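Local coordinates for flavoprotein (Thermotoga maritima, PDB 5V8S) that probably transfers electrons as an FMN-binding oxidoreductase, joining a di-iron site in a metallo-beta-lactamase-like domain to a flavodoxin-like domain, at residues N96-D101 against L162-T167; E312-I317 against I346-Y351. The protein carries 1 engineered substitution. One frame throughout, in Å; residues are numbered along the deposited sequence.

Contact 1. Residues N96-D101 against L162-T167. With FEO (mu-oxo-diiron), chain C.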
# COMPACT_ATOMS: atom_id res chain seq x y z
N ASN A 96 -21.78 -11.55 -20.88
CA ASN A 96 -21.95 -12.26 -19.62
C ASN A 96 -21.69 -11.35 -18.41
O ASN A 96 -22.19 -11.63 -17.32
CB ASN A 96 -20.97 -13.43 -19.56
CG ASN A 96 -21.36 -14.58 -20.47
OD1 ASN A 96 -22.48 -15.08 -20.41
ND2 ASN A 96 -20.42 -15.01 -21.34
N HIS A 97 -20.94 -10.26 -18.60
CA HIS A 97 -20.46 -9.39 -17.53
C HIS A 97 -19.95 -8.14 -18.23
O HIS A 97 -19.31 -8.23 -19.28
CB HIS A 97 -19.33 -10.14 -16.80
CG HIS A 97 -18.57 -9.39 -15.74
ND1 HIS A 97 -19.15 -8.68 -14.70
CD2 HIS A 97 -17.24 -9.35 -15.50
CE1 HIS A 97 -18.21 -8.21 -13.90
NE2 HIS A 97 -17.04 -8.61 -14.37
N THR A 98 -20.29 -6.98 -17.67
CA THR A 98 -20.11 -5.72 -18.37
C THR A 98 -18.84 -4.97 -17.97
O THR A 98 -18.62 -3.86 -18.47
CB THR A 98 -21.30 -4.80 -18.12
OG1 THR A 98 -21.35 -4.45 -16.73
CG2 THR A 98 -22.60 -5.47 -18.55
N GLU A 99 -18.02 -5.51 -17.08
CA GLU A 99 -16.86 -4.75 -16.63
C GLU A 99 -15.97 -4.44 -17.84
O GLU A 99 -15.83 -5.28 -18.74
CB GLU A 99 -16.07 -5.55 -15.59
CG GLU A 99 -14.93 -4.79 -14.95
CD GLU A 99 -14.29 -5.54 -13.82
OE1 GLU A 99 -14.83 -6.54 -13.35
OE2 GLU A 99 -13.21 -5.08 -13.36
N PRO A 100 -15.35 -3.26 -17.90
CA PRO A 100 -14.66 -2.87 -19.15
C PRO A 100 -13.45 -3.69 -19.54
O PRO A 100 -12.98 -3.51 -20.67
CB PRO A 100 -14.32 -1.40 -18.93
CG PRO A 100 -15.40 -0.93 -18.03
CD PRO A 100 -15.67 -2.06 -17.10
N ASP A 101 -12.89 -4.55 -18.68
CA ASP A 101 -11.84 -5.43 -19.18
C ASP A 101 -12.37 -6.45 -20.17
O ASP A 101 -11.63 -6.94 -21.02
CB ASP A 101 -11.12 -6.17 -18.04
CG ASP A 101 -12.05 -7.01 -17.18
OD1 ASP A 101 -13.11 -6.52 -16.76
OD2 ASP A 101 -11.72 -8.18 -16.91
N LEU A 162 -20.41 -12.87 -8.80
CA LEU A 162 -19.16 -13.48 -9.24
C LEU A 162 -18.50 -12.64 -10.34
O LEU A 162 -18.17 -13.18 -11.39
CB LEU A 162 -19.40 -14.91 -9.72
CG LEU A 162 -20.00 -15.85 -8.68
CD1 LEU A 162 -20.22 -17.27 -9.23
CD2 LEU A 162 -19.10 -15.90 -7.44
N HIS A 163 -18.23 -11.35 -10.10
CA HIS A 163 -18.15 -10.69 -8.78
C HIS A 163 -19.03 -9.44 -8.76
O HIS A 163 -18.94 -8.64 -7.85
CB HIS A 163 -16.70 -10.30 -8.52
CG HIS A 163 -16.11 -9.50 -9.63
ND1 HIS A 163 -15.97 -8.13 -9.59
CD2 HIS A 163 -15.75 -9.88 -10.88
CE1 HIS A 163 -15.48 -7.71 -10.75
NE2 HIS A 163 -15.36 -8.75 -11.55
N TRP A 164 -19.91 -9.28 -9.75
CA TRP A 164 -20.84 -8.16 -9.85
C TRP A 164 -22.27 -8.68 -9.93
O TRP A 164 -22.49 -9.85 -10.27
CB TRP A 164 -20.58 -7.34 -11.12
CG TRP A 164 -19.45 -6.33 -11.04
CD1 TRP A 164 -18.54 -6.14 -10.02
CD2 TRP A 164 -19.13 -5.36 -12.04
NE1 TRP A 164 -17.70 -5.10 -10.34
CE2 TRP A 164 -18.05 -4.60 -11.57
CE3 TRP A 164 -19.68 -5.04 -13.28
CZ2 TRP A 164 -17.49 -3.56 -12.30
CZ3 TRP A 164 -19.12 -4.01 -14.01
CH2 TRP A 164 -18.04 -3.28 -13.52
N PRO A 165 -23.27 -7.83 -9.67
CA PRO A 165 -24.66 -8.30 -9.76
C PRO A 165 -25.10 -8.66 -11.16
O PRO A 165 -26.18 -9.27 -11.32
CB PRO A 165 -25.47 -7.11 -9.22
CG PRO A 165 -24.57 -5.93 -9.38
CD PRO A 165 -23.19 -6.45 -9.16
N ASP A 166 -24.32 -8.32 -12.18
CA ASP A 166 -24.71 -8.60 -13.56
C ASP A 166 -24.25 -9.95 -14.07
O ASP A 166 -24.61 -10.32 -15.19
CB ASP A 166 -24.19 -7.51 -14.51
CG ASP A 166 -22.66 -7.52 -14.67
OD1 ASP A 166 -21.96 -8.19 -13.88
OD2 ASP A 166 -22.18 -6.84 -15.60
N THR A 167 -23.47 -10.71 -13.29
CA THR A 167 -22.76 -11.84 -13.86
C THR A 167 -23.68 -13.01 -14.16
O THR A 167 -24.55 -13.37 -13.37
CB THR A 167 -21.60 -12.26 -12.94
OG1 THR A 167 -22.07 -12.55 -11.62
CG2 THR A 167 -20.67 -11.15 -12.81
FE1 FEO C . -14.91 -8.63 -13.69
FE2 FEO C . -12.88 -9.86 -16.13
O FEO C . -14.04 -8.60 -15.35
O HOH W 1 -12.82 -8.70 -13.00
O HOH W 2 -11.77 -9.91 -14.15

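Contact 2. Residues E312-I317 against I346-Y351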
# COMPACT_ATOMS: atom_id res chain seq x y z
N GLU A 312 0.11 -11.35 -3.57
CA GLU A 312 0.78 -12.60 -3.26
C GLU A 312 0.46 -13.08 -1.85
O GLU A 312 0.28 -14.28 -1.63
CB GLU A 312 2.28 -12.43 -3.43
CG GLU A 312 2.72 -12.23 -4.86
CD GLU A 312 2.53 -13.49 -5.69
OE1 GLU A 312 2.88 -14.58 -5.21
OE2 GLU A 312 2.04 -13.38 -6.83
N ILE A 313 0.38 -12.17 -0.89
CA ILE A 313 -0.10 -12.55 0.44
C ILE A 313 -1.47 -13.19 0.33
O ILE A 313 -1.72 -14.27 0.87
CB ILE A 313 -0.13 -11.32 1.37
CG1 ILE A 313 1.29 -10.79 1.59
CG2 ILE A 313 -0.77 -11.69 2.71
CD1 ILE A 313 1.36 -9.45 2.30
N LEU A 314 -2.39 -12.53 -0.38
CA LEU A 314 -3.77 -12.99 -0.44
C LEU A 314 -3.86 -14.37 -1.09
O LEU A 314 -4.62 -15.22 -0.64
CB LEU A 314 -4.60 -11.96 -1.18
CG LEU A 314 -4.92 -10.68 -0.41
CD1 LEU A 314 -5.58 -9.71 -1.32
CD2 LEU A 314 -5.82 -10.95 0.76
N LYS A 315 -3.05 -14.61 -2.12
CA LYS A 315 -3.05 -15.89 -2.81
C LYS A 315 -2.75 -17.05 -1.88
O LYS A 315 -3.23 -18.18 -2.11
CB LYS A 315 -2.01 -15.84 -3.92
CG LYS A 315 -1.70 -17.14 -4.58
CD LYS A 315 -0.38 -17.04 -5.34
CE LYS A 315 0.80 -17.15 -4.41
NZ LYS A 315 2.04 -17.20 -5.21
N ASP A 316 -1.94 -16.81 -0.86
CA ASP A 316 -1.49 -17.90 0.01
C ASP A 316 -2.42 -18.18 1.17
O ASP A 316 -2.23 -19.20 1.85
CB ASP A 316 -0.05 -17.61 0.48
CG ASP A 316 0.99 -18.11 -0.52
OD1 ASP A 316 0.82 -19.24 -1.03
OD2 ASP A 316 1.93 -17.38 -0.86
N ILE A 317 -3.43 -17.35 1.41
CA ILE A 317 -4.32 -17.53 2.56
C ILE A 317 -5.21 -18.76 2.44
O ILE A 317 -5.30 -19.55 3.40
CB ILE A 317 -5.17 -16.27 2.81
CG1 ILE A 317 -4.30 -15.00 2.89
CG2 ILE A 317 -6.04 -16.45 4.06
CD1 ILE A 317 -3.36 -14.99 4.01
N ILE A 346 -9.37 -9.36 5.52
CA ILE A 346 -10.75 -9.42 6.01
C ILE A 346 -11.73 -9.28 4.86
O ILE A 346 -12.76 -9.96 4.82
CB ILE A 346 -10.98 -8.34 7.08
CG1 ILE A 346 -10.13 -8.64 8.30
CG2 ILE A 346 -12.44 -8.23 7.44
CD1 ILE A 346 -10.19 -7.52 9.36
N ASP A 347 -11.42 -8.42 3.89
CA ASP A 347 -12.33 -8.19 2.78
C ASP A 347 -12.37 -9.37 1.81
O ASP A 347 -13.44 -9.71 1.29
CB ASP A 347 -11.95 -6.92 2.03
CG ASP A 347 -13.02 -6.50 1.06
OD1 ASP A 347 -14.15 -6.21 1.52
OD2 ASP A 347 -12.75 -6.47 -0.16
N LYS A 348 -11.21 -9.98 1.53
CA LYS A 348 -11.09 -10.92 0.42
C LYS A 348 -10.88 -12.36 0.84
O LYS A 348 -11.14 -13.25 0.04
CB LYS A 348 -9.90 -10.54 -0.48
CG LYS A 348 -10.01 -9.16 -1.11
CD LYS A 348 -11.08 -9.10 -2.18
CE LYS A 348 -11.04 -7.77 -2.91
NZ LYS A 348 -11.83 -7.77 -4.17
N ALA A 349 -10.36 -12.60 2.05
CA ALA A 349 -9.91 -13.92 2.45
C ALA A 349 -10.31 -14.19 3.89
O ALA A 349 -9.51 -14.58 4.74
CB ALA A 349 -8.40 -14.02 2.24
N ASN A 350 -11.60 -14.01 4.17
CA ASN A 350 -12.15 -14.10 5.51
C ASN A 350 -12.57 -15.54 5.78
O ASN A 350 -13.68 -15.96 5.47
CB ASN A 350 -13.33 -13.15 5.63
CG ASN A 350 -13.75 -12.92 7.05
OD1 ASN A 350 -13.01 -13.24 7.97
ND2 ASN A 350 -14.94 -12.38 7.25
N TYR A 351 -11.65 -16.31 6.37
CA TYR A 351 -11.84 -17.74 6.60
C TYR A 351 -11.78 -18.05 8.08
O TYR A 351 -11.11 -17.35 8.86
CB TYR A 351 -10.71 -18.55 5.93
CG TYR A 351 -10.70 -18.49 4.42
CD1 TYR A 351 -11.53 -19.32 3.67
CD2 TYR A 351 -9.85 -17.63 3.74
CE1 TYR A 351 -11.51 -19.28 2.31
CE2 TYR A 351 -9.84 -17.58 2.36
CZ TYR A 351 -10.67 -18.43 1.65
OH TYR A 351 -10.64 -18.37 0.28

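Contact 1. Residues N96-D101 against L162-T167
The di-iron site of the metallo-beta-lactamase-like domain joins His97 and Glu99 to His163 through a shared iron, FE1. His97 NE2 and His163 NE2 each lie 2.2 Å from FE1, and Glu99 OE1 is 2.1 Å from it. Water 1 and Asp180 also bind FE1; Asp180 bridges to FE2, bound also by Asp101 OD2, His240 and the engineered Asp102. With CG of His97 anti to the backbone N (chi1 174°), the imidazole reaches FE1 on one side and Asp166 on the other. His97 ND1 donates in its ring plane to the syn lone pair of Asp166 OD1 at 3.0 Å, nearly straight at 167°. Asp166 OD2 is gripped twice, from opposite faces of the carboxylate plane: Thr98 N at 2.8 Å, and Thr98 OG1 nearly along its C-O axis. These bonds position a second-shell carboxylate that, with FE1, helps fix the rotation of His97. The His97 edge turns toward the Trp164 face, offset edge-to-face, planes 75° apart, CE1 toward the rim; Glu99 CB makes a CH-pi contact 4.0 Å from the six-membered-ring centroid. Tyr276 of the second subunit bonds Glu99 OE2. A His-x-Glu-x-Asp run plus a histidine from a separate loop typifies the di-iron centre of flavo-diiron proteins.

Contact 2. Residues E312-I317 against I346-Y351
The first torsion of Ile317 puts CG1 beside the backbone N (chi1 -52°) and leaves CG2 anti to that N, in line to meet Ala349 and Tyr351. Tyr351 has CG anti to its carbonyl carbon (chi1 -66°), which brings the CD2 side of its ring up to the same methyl group. CG2 therefore carries the Ile317 half of the contact: it lies 3.8 Å from Ala349 CB and 4.0 Å from Tyr351 CD2. The CB atom of Ile317 joins in, 4.0 Å from Ala349 CB, whereas the CG1-CD1 branch leads away. One turn earlier, Leu314 reaches across with a single branch. Its CD2 stands 4.3 Å from Ala349 CB and equally far from Lys348 CB, so the lysine contributes the base of its chain while its amino group is directed elsewhere.

The backbones come nearest at Ile317 and Ala349, their CA atoms 6.7 Å apart. Ala349 is the first residue to leave helical geometry after helix 336-348, so the contact joins the C-terminal part of helix 310-316 and Ile317 to the end of helix 336-348 and the residues that follow; strand 322-327 of the flavodoxin-like domain lies between them in sequence. Val211 of helix 196-214 adds to the apolar surface, touching Leu314, Lys348 and Ala349. The polar ends find partners beyond the two segments: Tyr351 OH bonds Val258 O, and Lys348 NZ bonds Thr212 O and forms a salt bridge with Glu331 of the second subunit.

Across the contact the chemistry is thus aliphatic, with one aromatic ring, Tyr351, met obliquely, and all five touching residues are buried. With 185 Å² buried in total, the two segments meet through van der Waals contact and probably exclusion of water, without directional polar bonds between them; Val211 and other neighbours share in holding them.

In the fold
Contacts 1 and 2 lie in different domains and follow one another along the chain, the first in the di-iron domain and the second in the flavodoxin-like one. Their centres are 22 Å apart and their nearest atoms about 7 Å, so they do not touch. Helix 196-214 spans the gap: Val213 packs on His163 of contact 1 and Val211 on contact 2. The side chain of Lys348 comes within about 10 Å of a bound di-iron centre. Both contacts also meet the second subunit, whose Tyr276 and Trp363, from its flavodoxin-like domain, reach contact 1, as in the head-to-tail dimers of this family, where FMN of one subunit probably faces the di-iron site of the other.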